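Local atomic coordinates of aspartate semialdehyde dehydrogenase (Francisella tularensis subsp. tularensis, PDB entry 4WOJ), a protein that probably catalyses the NADPH-dependent reductive dephosphorylation of L-aspartyl-4-phosphate to L-aspartate semialdehyde, a step shared by lysine, methionine and threonine biosynthesis. Residues Y64-L69 with R92-Q97; V143-L148 with L327-G332; S186-I191 with L224-L229. All blocks are in the same frame, centred on the assembly; numbering follows the deposited sequence.

From the N terminus, contact 1 closes first: the 22 residues between its segments include strand 74-77 and most of helix 81-93, and their return brings the end of that helix beside helix 66-70 in the nucleotide-binding domain. Contact 2 opens afterwards, in helix 141-149, and closes after 178 intervening residues at strand 329-336 of the mixed sheet. Inside that loop lies contact 3, which joins the end of helix 175-191 to a turn before helix 242-255, beside the second subunit. Contacts 1 and 2 are in series, contact 3 is nested in contact 2, and none cross. The centres of contacts 2 and 3 are about 28 Å apart, those of contacts 1 and 3 about 45 Å.

Contact 1 (Y64-L69 with R92-Q97); sequences YSIDQL and REAGWQ
Trp96, which meets Leu69 through its indole, has its backbone oxygen held from its own side of the contact: Arg92 NH1 donates to Trp96 O over 2.9 Å, with an N-H...O angle of 152°. The oxygen lies close to the guanidinium plane, but NH1 comes to the carbonyl from above, 37° out of its plane. Arg92 is tied further to Gly98 O and, through NH2, by a salt bridge to Asp135. A Schellman motif ends helix 81-93 here, with Gly95 at positive phi as its C-prime residue; Gly95 N reaches Arg92 O at 2.9 Å, and Trp96 N bonds to Leu91 O.

Ala94 and Trp96, on either side of Gly95 in sequence, both point toward segment 64-69. The methyl of Ala94 meets a branch methyl of Ile66, with Ile66 CG2 lying 4.3 Å from Ala94 CB. The indole, with CG anti to the backbone N (chi1 -177°), brings Trp96 NE1 to within 4.0 Å of Leu69 O. That is an oblique approach rather than a bond. At the start of helix 66-70, Ser65 is the N-cap: its OG accepts from Gln68 N at 3.3 Å, nearly straight.

The CA atoms of Ile66 and Ala94 stand 8.3 Å apart, those of Leu69 and Trp96 9.0 Å, and only 91 Å² is buried in all. The helix that follows strand 74-77 and leads to strand 99-102 in this Rossmann-type domain is therefore met lightly at its C-terminal end. Directed bonds shape each segment locally, while between the segments one methyl pair does the apolar touching. Because the indole N-H is spent on Met72 O, just beyond helix 66-70, Leu69 O is a near neighbour of the ring and not its hydrogen-bond acceptor.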
ATOM      1  N   TYR B  64      27.040   1.292  28.454  1.00 55.89           N
ATOM      2  CA  TYR B  64      26.995   2.590  29.143  1.00 55.79           C
ATOM      3  C   TYR B  64      28.301   2.985  29.827  1.00 54.44           C
ATOM      4  O   TYR B  64      28.437   4.106  30.323  1.00 52.88           O
ATOM      5  CB  TYR B  64      25.832   2.617  30.137  1.00 55.97           C
ATOM      6  CG  TYR B  64      24.507   2.566  29.422  1.00 58.40           C
ATOM      7  CD1 TYR B  64      23.967   3.713  28.831  1.00 60.17           C
ATOM      8  CD2 TYR B  64      23.821   1.366  29.281  1.00 59.26           C
ATOM      9  CE1 TYR B  64      22.771   3.656  28.134  1.00 59.40           C
ATOM     10  CE2 TYR B  64      22.626   1.304  28.598  1.00 58.80           C
ATOM     11  CZ  TYR B  64      22.102   2.442  28.028  1.00 63.20           C
ATOM     12  OH  TYR B  64      20.901   2.356  27.349  1.00 62.69           O
ATOM     13  N   SER B  65      29.269   2.079  29.859  1.00 53.18           N
ATOM     14  CA  SER B  65      30.562   2.454  30.419  1.00 48.72           C
ATOM     15  C   SER B  65      31.262   3.338  29.423  1.00 48.33           C
ATOM     16  O   SER B  65      31.588   2.896  28.317  1.00 48.47           O
ATOM     17  CB  SER B  65      31.448   1.260  30.733  1.00 44.77           C
ATOM     18  OG  SER B  65      32.805   1.676  30.781  1.00 40.03           O
ATOM     19  N   ILE B  66      31.520   4.565  29.848  1.00 47.64           N
ATOM     20  CA  ILE B  66      32.144   5.590  29.008  1.00 51.97           C
ATOM     21  C   ILE B  66      33.647   5.371  28.815  1.00 53.52           C
ATOM     22  O   ILE B  66      34.243   5.883  27.865  1.00 53.62           O
ATOM     23  CB  ILE B  66      31.923   6.990  29.616  1.00 50.67           C
ATOM     24  CG1 ILE B  66      30.422   7.285  29.737  1.00 53.86           C
ATOM     25  CG2 ILE B  66      32.634   8.066  28.798  1.00 55.19           C
ATOM     26  CD1 ILE B  66      29.670   7.283  28.415  1.00 56.81           C
ATOM     27  N   ASP B  67      34.264   4.639  29.730  1.00 54.10           N
ATOM     28  CA  ASP B  67      35.705   4.403  29.646  1.00 58.17           C
ATOM     29  C   ASP B  67      35.989   3.360  28.591  1.00 48.79           C
ATOM     30  O   ASP B  67      36.873   3.520  27.778  1.00 35.91           O
ATOM     31  CB  ASP B  67      36.282   3.941  30.993  1.00 66.95           C
ATOM     32  CG  ASP B  67      36.752   5.097  31.859  1.00 74.63           C
ATOM     33  OD1 ASP B  67      36.069   6.147  31.880  1.00 78.69           O
ATOM     34  OD2 ASP B  67      37.804   4.945  32.522  1.00 79.21           O
ATOM     35  N   GLN B  68      35.230   2.276  28.653  1.00 53.17           N
ATOM     36  CA  GLN B  68      35.430   1.123  27.772  1.00 51.41           C
ATOM     37  C   GLN B  68      35.153   1.515  26.332  1.00 47.82           C
ATOM     38  O   GLN B  68      35.920   1.168  25.440  1.00 44.11           O
ATOM     39  CB  GLN B  68      34.542  -0.053  28.215  1.00 52.55           C
ATOM     40  CG  GLN B  68      34.931  -0.617  29.589  1.00 55.52           C
ATOM     41  CD  GLN B  68      34.239  -1.941  29.945  1.00 52.72           C
ATOM     42  OE1 GLN B  68      33.007  -2.024  30.082  1.00 50.25           O
ATOM     43  NE2 GLN B  68      35.035  -2.969  30.117  1.00 55.62           N
ATOM     44  N   LEU B  69      34.068   2.260  26.116  1.00 48.92           N
ATOM     45  CA  LEU B  69      33.726   2.778  24.781  1.00 49.53           C
ATOM     46  C   LEU B  69      34.843   3.673  24.227  1.00 43.56           C
ATOM     47  O   LEU B  69      35.207   3.567  23.064  1.00 41.29           O
ATOM     48  CB  LEU B  69      32.424   3.588  24.824  1.00 53.31           C
ATOM     49  CG  LEU B  69      31.099   2.857  25.031  1.00 53.34           C
ATOM     50  CD1 LEU B  69      30.007   3.880  25.288  1.00 51.99           C
ATOM     51  CD2 LEU B  69      30.754   2.003  23.826  1.00 56.08           C
ATOM     52  N   ARG B  92      31.890  12.686  23.332  1.00 49.44           N
ATOM     53  CA  ARG B  92      32.584  13.841  22.735  1.00 51.90           C
ATOM     54  C   ARG B  92      32.998  14.803  23.851  1.00 55.32           C
ATOM     55  O   ARG B  92      34.120  15.298  23.865  1.00 56.11           O
ATOM     56  CB  ARG B  92      31.731  14.555  21.675  1.00 50.24           C
ATOM     57  CG  ARG B  92      31.370  13.728  20.445  1.00 44.82           C
ATOM     58  CD  ARG B  92      32.564  13.411  19.563  1.00 42.87           C
ATOM     59  NE  ARG B  92      32.143  12.631  18.395  1.00 44.54           N
ATOM     60  CZ  ARG B  92      32.855  11.662  17.810  1.00 44.07           C
ATOM     61  NH1 ARG B  92      34.066  11.333  18.260  1.00 48.15           N
ATOM     62  NH2 ARG B  92      32.355  11.008  16.762  1.00 40.29           N
ATOM     63  N   GLU B  93      32.080  15.020  24.795  1.00 62.38           N
ATOM     64  CA  GLU B  93      32.343  15.766  26.046  1.00 65.20           C
ATOM     65  C   GLU B  93      33.537  15.213  26.827  1.00 60.27           C
ATOM     66  O   GLU B  93      34.246  15.956  27.492  1.00 57.45           O
ATOM     67  CB  GLU B  93      31.118  15.727  26.974  1.00 69.22           C
ATOM     68  CG  GLU B  93      29.985  16.689  26.616  1.00 71.04           C
ATOM     69  CD  GLU B  93      28.798  16.552  27.561  1.00 78.23           C
ATOM     70  OE1 GLU B  93      28.806  15.600  28.387  1.00 82.09           O
ATOM     71  OE2 GLU B  93      27.866  17.388  27.496  1.00 73.55           O
ATOM     72  N   ALA B  94      33.725  13.899  26.754  1.00 59.42           N
ATOM     73  CA  ALA B  94      34.858  13.225  27.402  1.00 53.86           C
ATOM     74  C   ALA B  94      36.077  13.075  26.488  1.00 53.41           C
ATOM     75  O   ALA B  94      36.901  12.205  26.727  1.00 51.77           O
ATOM     76  CB  ALA B  94      34.421  11.865  27.929  1.00 56.20           C
ATOM     77  N   GLY B  95      36.172  13.905  25.441  1.00 54.33           N
ATOM     78  CA  GLY B  95      37.363  13.985  24.569  1.00 53.94           C
ATOM     79  C   GLY B  95      37.475  13.031  23.374  1.00 57.41           C
ATOM     80  O   GLY B  95      38.240  13.305  22.434  1.00 56.74           O
ATOM     81  N   TRP B  96      36.718  11.928  23.390  1.00 50.90           N
ATOM     82  CA  TRP B  96      36.852  10.849  22.387  1.00 46.11           C
ATOM     83  C   TRP B  96      36.689  11.376  20.954  1.00 40.18           C
ATOM     84  O   TRP B  96      35.654  11.902  20.642  1.00 33.74           O
ATOM     85  CB  TRP B  96      35.789   9.775  22.639  1.00 44.52           C
ATOM     86  CG  TRP B  96      35.842   8.579  21.738  1.00 49.86           C
ATOM     87  CD1 TRP B  96      36.805   7.613  21.728  1.00 54.37           C
ATOM     88  CD2 TRP B  96      34.866   8.181  20.753  1.00 53.64           C
ATOM     89  NE1 TRP B  96      36.499   6.644  20.798  1.00 56.75           N
ATOM     90  CE2 TRP B  96      35.321   6.971  20.179  1.00 55.57           C
ATOM     91  CE3 TRP B  96      33.658   8.732  20.294  1.00 54.77           C
ATOM     92  CZ2 TRP B  96      34.611   6.301  19.164  1.00 57.96           C
ATOM     93  CZ3 TRP B  96      32.950   8.066  19.289  1.00 58.39           C
ATOM     94  CH2 TRP B  96      33.430   6.858  18.738  1.00 59.92           C
ATOM     95  N   GLN B  97      37.695  11.196  20.096  1.00 39.93           N
ATOM     96  CA  GLN B  97      37.630  11.654  18.696  1.00 44.43           C
ATOM     97  C   GLN B  97      37.544  10.546  17.625  1.00 44.24           C
ATOM     98  O   GLN B  97      37.980  10.736  16.484  1.00 44.88           O
ATOM     99  CB  GLN B  97      38.822  12.530  18.367  1.00 47.72           C
ATOM    100  CG  GLN B  97      38.791  13.891  19.015  1.00 48.14           C
ATOM    101  CD  GLN B  97      40.175  14.494  19.009  1.00 52.25           C
ATOM    102  OE1 GLN B  97      40.923  14.320  18.049  1.00 54.39           O
ATOM    103  NE2 GLN B  97      40.547  15.163  20.096  1.00 56.95           N
TER

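Contact 2 (V143-L148 with L327-G332); sequences VSLMSL and LDIAIG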
ATOM      1  N   VAL B 143      14.272   6.503   2.186  1.00 36.27           N
ATOM      2  CA  VAL B 143      15.185   7.285   1.361  1.00 34.57           C
ATOM      3  C   VAL B 143      16.255   6.373   0.734  1.00 31.66           C
ATOM      4  O   VAL B 143      16.644   6.522  -0.417  1.00 26.05           O
ATOM      5  CB  VAL B 143      15.877   8.365   2.198  1.00 35.89           C
ATOM      6  CG1 VAL B 143      16.370   9.476   1.292  1.00 37.52           C
ATOM      7  CG2 VAL B 143      14.911   8.948   3.202  1.00 39.16           C
ATOM      8  N   SER B 144      16.747   5.428   1.524  1.00 31.57           N
ATOM      9  CA  SER B 144      17.811   4.582   1.057  1.00 29.45           C
ATOM     10  C   SER B 144      17.320   3.736  -0.066  1.00 25.99           C
ATOM     11  O   SER B 144      18.001   3.539  -1.038  1.00 23.70           O
ATOM     12  CB  SER B 144      18.292   3.713   2.173  1.00 34.02           C
ATOM     13  OG  SER B 144      19.092   4.533   2.979  1.00 41.22           O
ATOM     14  N   LEU B 145      16.110   3.247   0.073  1.00 24.71           N
ATOM     15  CA  LEU B 145      15.590   2.285  -0.865  1.00 26.05           C
ATOM     16  C   LEU B 145      15.132   2.932  -2.140  1.00 26.99           C
ATOM     17  O   LEU B 145      15.163   2.332  -3.177  1.00 25.42           O
ATOM     18  CB  LEU B 145      14.445   1.507  -0.205  1.00 28.67           C
ATOM     19  CG  LEU B 145      15.008   0.558   0.860  1.00 29.87           C
ATOM     20  CD1 LEU B 145      13.930  -0.141   1.652  1.00 30.19           C
ATOM     21  CD2 LEU B 145      15.912  -0.447   0.192  1.00 33.07           C
ATOM     22  N   MET B 146      14.652   4.161  -2.038  1.00 29.59           N
ATOM     23  CA  MET B 146      14.173   4.883  -3.196  1.00 29.65           C
ATOM     24  C   MET B 146      15.338   5.350  -4.038  1.00 27.35           C
ATOM     25  O   MET B 146      15.380   5.162  -5.254  1.00 26.21           O
ATOM     26  CB  MET B 146      13.417   6.094  -2.718  1.00 32.44           C
ATOM     27  CG  MET B 146      12.909   6.931  -3.841  1.00 35.79           C
ATOM     28  SD  MET B 146      12.491   8.523  -3.146  1.00 43.05           S
ATOM     29  CE  MET B 146      13.870   9.414  -3.828  1.00 41.02           C
ATOM     30  N   SER B 147      16.298   5.952  -3.360  1.00 23.81           N
ATOM     31  CA  SER B 147      17.411   6.576  -4.022  1.00 22.77           C
ATOM     32  C   SER B 147      18.184   5.555  -4.806  1.00 23.49           C
ATOM     33  O   SER B 147      18.590   5.820  -5.937  1.00 25.51           O
ATOM     34  CB  SER B 147      18.344   7.223  -2.988  1.00 22.75           C
ATOM     35  OG  SER B 147      17.627   8.171  -2.212  1.00 21.99           O
ATOM     36  N   LEU B 148      18.397   4.381  -4.205  1.00 21.33           N
ATOM     37  CA  LEU B 148      19.034   3.256  -4.906  1.00 21.24           C
ATOM     38  C   LEU B 148      18.245   2.784  -6.132  1.00 19.43           C
ATOM     39  O   LEU B 148      18.831   2.418  -7.141  1.00 21.14           O
ATOM     40  CB  LEU B 148      19.268   2.042  -3.953  1.00 21.69           C
ATOM     41  CG  LEU B 148      20.319   2.228  -2.858  1.00 22.12           C
ATOM     42  CD1 LEU B 148      20.152   1.192  -1.743  1.00 24.09           C
ATOM     43  CD2 LEU B 148      21.716   2.139  -3.439  1.00 22.46           C
ATOM     44  N   LEU B 327      19.587  -8.570  -1.316  1.00 34.00           N
ATOM     45  CA  LEU B 327      20.097  -7.229  -1.579  1.00 33.79           C
ATOM     46  C   LEU B 327      19.507  -6.613  -2.849  1.00 33.72           C
ATOM     47  O   LEU B 327      19.866  -5.494  -3.239  1.00 32.60           O
ATOM     48  CB  LEU B 327      21.624  -7.260  -1.634  1.00 36.54           C
ATOM     49  CG  LEU B 327      22.269  -7.483  -0.249  1.00 38.17           C
ATOM     50  CD1 LEU B 327      23.702  -7.963  -0.386  1.00 40.11           C
ATOM     51  CD2 LEU B 327      22.255  -6.210   0.585  1.00 39.70           C
ATOM     52  N   ASP B 328      18.594  -7.329  -3.501  1.00 32.85           N
ATOM     53  CA  ASP B 328      18.020  -6.801  -4.729  1.00 31.91           C
ATOM     54  C   ASP B 328      17.136  -5.577  -4.378  1.00 30.20           C
ATOM     55  O   ASP B 328      16.374  -5.558  -3.395  1.00 32.72           O
ATOM     56  CB  ASP B 328      17.186  -7.840  -5.501  1.00 34.19           C
ATOM     57  CG  ASP B 328      17.920  -9.189  -5.761  1.00 36.45           C
ATOM     58  OD1 ASP B 328      19.130  -9.266  -5.979  1.00 33.59           O
ATOM     59  OD2 ASP B 328      17.239 -10.225  -5.810  1.00 40.95           O
ATOM     60  N   ILE B 329      17.288  -4.545  -5.186  1.00 27.32           N
ATOM     61  CA  ILE B 329      16.397  -3.400  -5.215  1.00 24.86           C
ATOM     62  C   ILE B 329      15.524  -3.676  -6.439  1.00 22.65           C
ATOM     63  O   ILE B 329      15.904  -3.361  -7.574  1.00 21.17           O
ATOM     64  CB  ILE B 329      17.223  -2.072  -5.382  1.00 23.63           C
ATOM     65  CG1 ILE B 329      18.213  -1.937  -4.236  1.00 23.18           C
ATOM     66  CG2 ILE B 329      16.338  -0.843  -5.440  1.00 22.07           C
ATOM     67  CD1 ILE B 329      17.547  -1.991  -2.866  1.00 24.80           C
ATOM     68  N   ALA B 330      14.389  -4.319  -6.237  1.00 19.58           N
ATOM     69  CA  ALA B 330      13.538  -4.601  -7.384  1.00 19.33           C
ATOM     70  C   ALA B 330      12.724  -3.340  -7.776  1.00 17.66           C
ATOM     71  O   ALA B 330      12.330  -2.525  -6.944  1.00 16.45           O
ATOM     72  CB  ALA B 330      12.635  -5.773  -7.109  1.00 18.85           C
ATOM     73  N   ILE B 331      12.532  -3.164  -9.065  1.00 17.62           N
ATOM     74  CA  ILE B 331      11.821  -1.987  -9.562  1.00 16.27           C
ATOM     75  C   ILE B 331      11.168  -2.287 -10.868  1.00 15.87           C
ATOM     76  O   ILE B 331      11.801  -2.788 -11.789  1.00 18.60           O
ATOM     77  CB  ILE B 331      12.763  -0.810  -9.718  1.00 15.90           C
ATOM     78  CG1 ILE B 331      12.049   0.336 -10.492  1.00 16.04           C
ATOM     79  CG2 ILE B 331      14.037  -1.234 -10.377  1.00 15.73           C
ATOM     80  CD1 ILE B 331      12.782   1.629 -10.400  1.00 15.85           C
ATOM     81  N   GLY B 332       9.884  -2.042 -10.936  1.00 15.93           N
ATOM     82  CA  GLY B 332       9.101  -2.475 -12.084  1.00 17.31           C
ATOM     83  C   GLY B 332       7.888  -1.628 -12.319  1.00 17.67           C
ATOM     84  O   GLY B 332       7.757  -0.583 -11.745  1.00 17.68           O
TER
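Residues 143-148 of helix 141-149 are set beside the first residues of strand 329-336, and the backbones come nearest at Leu148 and Ile329, whose CA atoms are 7.2 Å apart. Within the helix, Ser147 N reaches back to Val143 O at 3.0 Å. The hydroxyl of Ser147 donates to the same oxygen, OG to Val143 O being 2.6 Å, so that the two donors grip this carbonyl from opposite faces of its plane.

Ile329 supplies the whole of the strand's contribution, with 82 of the 147 Å² buried in total. Its side chain leaves the backbone toward the helix, and its two branches part company there. Ile329 CG1 stands anti to the carbonyl carbon (chi1 -59°) and meets Leu148 CB at 4.1 Å; the methyl at its end, CD1, goes on to Leu145 CD2 at 3.8 Å. The other branch, Ile329 CG2, lies by the helix backbone, 4.1 Å from Leu145 O. The side-chain contacts of these three buried residues are carbon to carbon.

The helix begins at Cys141, predicted to carry the acyl-thioester intermediate, and the strand belongs to the mixed sheet of the dimerisation domain, where Ile329 makes backbone hydrogen bonds with Trp303 and Lys305. The contact accordingly seats the helix of the putative nucleophile on that sheet, one and two turns along from the cysteine. Leu145 also touches His276, the predicted proton acceptor on strand 275-284; their side chains approach to about 4 Å, and that of Cys141 is about 5 Å from Leu145.

Leu145 reaches Ile329 by the end of its chain: with CG anti to the carbonyl carbon (chi1 -71°), CD2 is carried across to the isoleucine at a slant. Leu148, by contrast, starts out toward the strand and touches with CB itself. Trp355 of helix 354-369 packs on both Leu148 and Ile329.

Contact 3 (S186-I191 with L224-L229); sequences SLLSKI and LAYNLL
The phenol ring of Tyr226 receives Leu188 at its edge, near the ring plane: the methyl CD1 of Leu188 is 3.9 Å from Tyr226 CD2 and 4.1 Å from CE2 of the same ring. The approach is therefore lateral, against one side of the ring, and it is not a CH-pi contact over a face. The leucine and tyrosine side chains run alongside one another with opposite headings. Elsewhere the tyrosine packs on Leu205 of helix 198-209 and on Thr185 of the second subunit.

The same leucine methyl also meets the methyl of Ala225, with Leu188 CD1 to Ala225 CB again 3.9 Å, so one branch of one residue touches two neighbours. Leu188 points toward the turn from the helix, and its CG, anti to the carbonyl carbon (chi1 -56°), sends CD1 out to that pair. The nearest backbones are those of Leu188 and Ala225, with CA atoms 8.5 Å apart.

Both Ala225 and Tyr226 are presented to the helix by a type II beta turn from Leu224 to Asn227, closed by a weak bond of 2.9 Å from Asn227 N to Leu224 O. They occupy its two central positions, Tyr226 at positive phi (50°), and both direct their side chains toward helix 175-191.

The setting is the dimer interface of the dimerisation domain. Between the two segments themselves the contact is wholly apolar, with 115 Å² buried and the leucine supplying nearly half. Beside it, Gln184 of the same helix adds a polar link, its OE1 accepting from Leu224 N. Alongside the packing across the interface, Ser189 OG bonds to Ser189 OG of the second subunit and Asn227 OD1 accepts from Gln321 N of that subunit, so carbon contacts join turn to helix where directed bonds join both to their surroundings.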
ATOM      1  N   SER B 186      -2.178 -14.615  14.271  1.00 39.22           N
ATOM      2  CA  SER B 186      -2.336 -15.961  14.810  1.00 35.98           C
ATOM      3  C   SER B 186      -3.667 -16.101  15.500  1.00 35.12           C
ATOM      4  O   SER B 186      -4.446 -16.999  15.184  1.00 33.50           O
ATOM      5  CB  SER B 186      -1.217 -16.289  15.788  1.00 35.26           C
ATOM      6  OG  SER B 186      -1.569 -17.430  16.566  1.00 38.34           O
ATOM      7  N   LEU B 187      -3.928 -15.185  16.422  1.00 35.08           N
ATOM      8  CA  LEU B 187      -5.180 -15.190  17.191  1.00 37.88           C
ATOM      9  C   LEU B 187      -6.438 -15.057  16.334  1.00 39.17           C
ATOM     10  O   LEU B 187      -7.385 -15.841  16.484  1.00 38.64           O
ATOM     11  CB  LEU B 187      -5.165 -14.072  18.219  1.00 39.85           C
ATOM     12  CG  LEU B 187      -4.057 -14.179  19.280  1.00 41.23           C
ATOM     13  CD1 LEU B 187      -3.959 -12.886  20.078  1.00 39.74           C
ATOM     14  CD2 LEU B 187      -4.309 -15.373  20.202  1.00 40.42           C
ATOM     15  N   LEU B 188      -6.425 -14.086  15.423  1.00 37.47           N
ATOM     16  CA  LEU B 188      -7.514 -13.924  14.476  1.00 37.81           C
ATOM     17  C   LEU B 188      -7.718 -15.163  13.647  1.00 40.39           C
ATOM     18  O   LEU B 188      -8.847 -15.491  13.296  1.00 42.84           O
ATOM     19  CB  LEU B 188      -7.247 -12.781  13.509  1.00 36.02           C
ATOM     20  CG  LEU B 188      -6.986 -11.441  14.124  1.00 35.44           C
ATOM     21  CD1 LEU B 188      -6.625 -10.472  13.016  1.00 38.66           C
ATOM     22  CD2 LEU B 188      -8.214 -10.981  14.847  1.00 37.32           C
ATOM     23  N   SER B 189      -6.634 -15.837  13.293  1.00 45.15           N
ATOM     24  CA  SER B 189      -6.747 -17.081  12.517  1.00 48.97           C
ATOM     25  C   SER B 189      -7.430 -18.182  13.304  1.00 47.83           C
ATOM     26  O   SER B 189      -8.115 -19.022  12.723  1.00 49.22           O
ATOM     27  CB  SER B 189      -5.382 -17.603  12.049  1.00 49.33           C
ATOM     28  OG  SER B 189      -4.651 -16.618  11.340  1.00 52.57           O
ATOM     29  N   LYS B 190      -7.221 -18.199  14.616  1.00 50.79           N
ATOM     30  CA  LYS B 190      -7.833 -19.242  15.456  1.00 54.52           C
ATOM     31  C   LYS B 190      -9.328 -19.061  15.508  1.00 51.77           C
ATOM     32  O   LYS B 190     -10.070 -19.995  15.205  1.00 54.00           O
ATOM     33  CB  LYS B 190      -7.263 -19.261  16.872  1.00 58.19           C
ATOM     34  CG  LYS B 190      -6.012 -20.110  16.951  1.00 58.99           C
ATOM     35  CD  LYS B 190      -5.186 -19.810  18.184  1.00 61.31           C
ATOM     36  CE  LYS B 190      -3.927 -20.669  18.177  1.00 57.26           C
ATOM     37  NZ  LYS B 190      -2.793 -19.970  18.833  1.00 59.25           N
ATOM     38  N   ILE B 191      -9.770 -17.854  15.847  1.00 47.00           N
ATOM     39  CA  ILE B 191     -11.202 -17.601  15.904  1.00 44.22           C
ATOM     40  C   ILE B 191     -11.901 -17.813  14.556  1.00 42.55           C
ATOM     41  O   ILE B 191     -13.067 -18.142  14.532  1.00 43.25           O
ATOM     42  CB  ILE B 191     -11.572 -16.242  16.501  1.00 46.90           C
ATOM     43  CG1 ILE B 191     -13.094 -16.215  16.669  1.00 53.64           C
ATOM     44  CG2 ILE B 191     -11.134 -15.105  15.584  1.00 52.49           C
ATOM     45  CD1 ILE B 191     -13.676 -15.126  17.558  1.00 59.99           C
ATOM     46  N   LEU B 224      -2.709  -4.271  13.059  1.00 35.14           N
ATOM     47  CA  LEU B 224      -2.159  -4.145  11.700  1.00 34.18           C
ATOM     48  C   LEU B 224      -2.620  -5.283  10.784  1.00 30.68           C
ATOM     49  O   LEU B 224      -2.750  -5.108   9.570  1.00 30.91           O
ATOM     50  CB  LEU B 224      -0.625  -4.077  11.768  1.00 35.84           C
ATOM     51  CG  LEU B 224       0.192  -3.982  10.477  1.00 36.95           C
ATOM     52  CD1 LEU B 224      -0.297  -2.835   9.616  1.00 38.36           C
ATOM     53  CD2 LEU B 224       1.680  -3.828  10.771  1.00 34.26           C
ATOM     54  N   ALA B 225      -2.906  -6.444  11.356  1.00 27.37           N
ATOM     55  CA  ALA B 225      -3.346  -7.589  10.535  1.00 27.04           C
ATOM     56  C   ALA B 225      -4.681  -7.288   9.837  1.00 25.84           C
ATOM     57  O   ALA B 225      -5.599  -6.764  10.461  1.00 24.40           O
ATOM     58  CB  ALA B 225      -3.474  -8.861  11.377  1.00 25.46           C
ATOM     59  N   TYR B 226      -4.772  -7.665   8.562  1.00 26.86           N
ATOM     60  CA  TYR B 226      -5.902  -7.314   7.689  1.00 27.15           C
ATOM     61  C   TYR B 226      -6.188  -5.828   7.755  1.00 28.17           C
ATOM     62  O   TYR B 226      -7.339  -5.389   7.690  1.00 28.67           O
ATOM     63  CB  TYR B 226      -7.157  -8.103   8.045  1.00 28.21           C
ATOM     64  CG  TYR B 226      -6.961  -9.613   7.974  1.00 30.13           C
ATOM     65  CD1 TYR B 226      -6.760 -10.261   6.759  1.00 30.67           C
ATOM     66  CD2 TYR B 226      -6.988 -10.383   9.128  1.00 31.69           C
ATOM     67  CE1 TYR B 226      -6.567 -11.635   6.706  1.00 34.55           C
ATOM     68  CE2 TYR B 226      -6.820 -11.749   9.083  1.00 33.47           C
ATOM     69  CZ  TYR B 226      -6.604 -12.376   7.879  1.00 34.99           C
ATOM     70  OH  TYR B 226      -6.441 -13.749   7.872  1.00 43.23           O
ATOM     71  N   ASN B 227      -5.129  -5.043   7.876  1.00 27.24           N
ATOM     72  CA  ASN B 227      -5.311  -3.642   8.013  1.00 27.23           C
ATOM     73  C   ASN B 227      -4.170  -2.866   7.396  1.00 24.78           C
ATOM     74  O   ASN B 227      -3.272  -3.422   6.820  1.00 24.19           O
ATOM     75  CB  ASN B 227      -5.464  -3.334   9.499  1.00 27.77           C
ATOM     76  CG  ASN B 227      -6.246  -2.075   9.741  1.00 28.54           C
ATOM     77  OD1 ASN B 227      -6.900  -1.569   8.835  1.00 29.70           O
ATOM     78  ND2 ASN B 227      -6.164  -1.539  10.953  1.00 29.70           N
ATOM     79  N   LEU B 228      -4.251  -1.562   7.480  1.00 25.45           N
ATOM     80  CA  LEU B 228      -3.105  -0.702   7.138  1.00 25.97           C
ATOM     81  C   LEU B 228      -3.172   0.601   7.953  1.00 22.03           C
ATOM     82  O   LEU B 228      -4.229   0.994   8.383  1.00 21.12           O
ATOM     83  CB  LEU B 228      -2.994  -0.468   5.626  1.00 25.92           C
ATOM     84  CG  LEU B 228      -4.159   0.162   4.914  1.00 27.67           C
ATOM     85  CD1 LEU B 228      -4.253   1.669   5.184  1.00 27.17           C
ATOM     86  CD2 LEU B 228      -3.998  -0.079   3.425  1.00 30.25           C
ATOM     87  N   LEU B 229      -2.019   1.194   8.215  1.00 20.73           N
ATOM     88  CA  LEU B 229      -1.932   2.343   9.110  1.00 21.82           C
ATOM     89  C   LEU B 229      -1.212   3.533   8.441  1.00 22.57           C
ATOM     90  O   LEU B 229       0.048   3.568   8.358  1.00 19.43           O
ATOM     91  CB  LEU B 229      -1.225   1.939  10.387  1.00 23.67           C
ATOM     92  CG  LEU B 229      -1.735   0.662  11.095  1.00 25.39           C
ATOM     93  CD1 LEU B 229      -0.809   0.339  12.245  1.00 26.35           C
ATOM     94  CD2 LEU B 229      -3.171   0.787  11.592  1.00 25.95           C
TER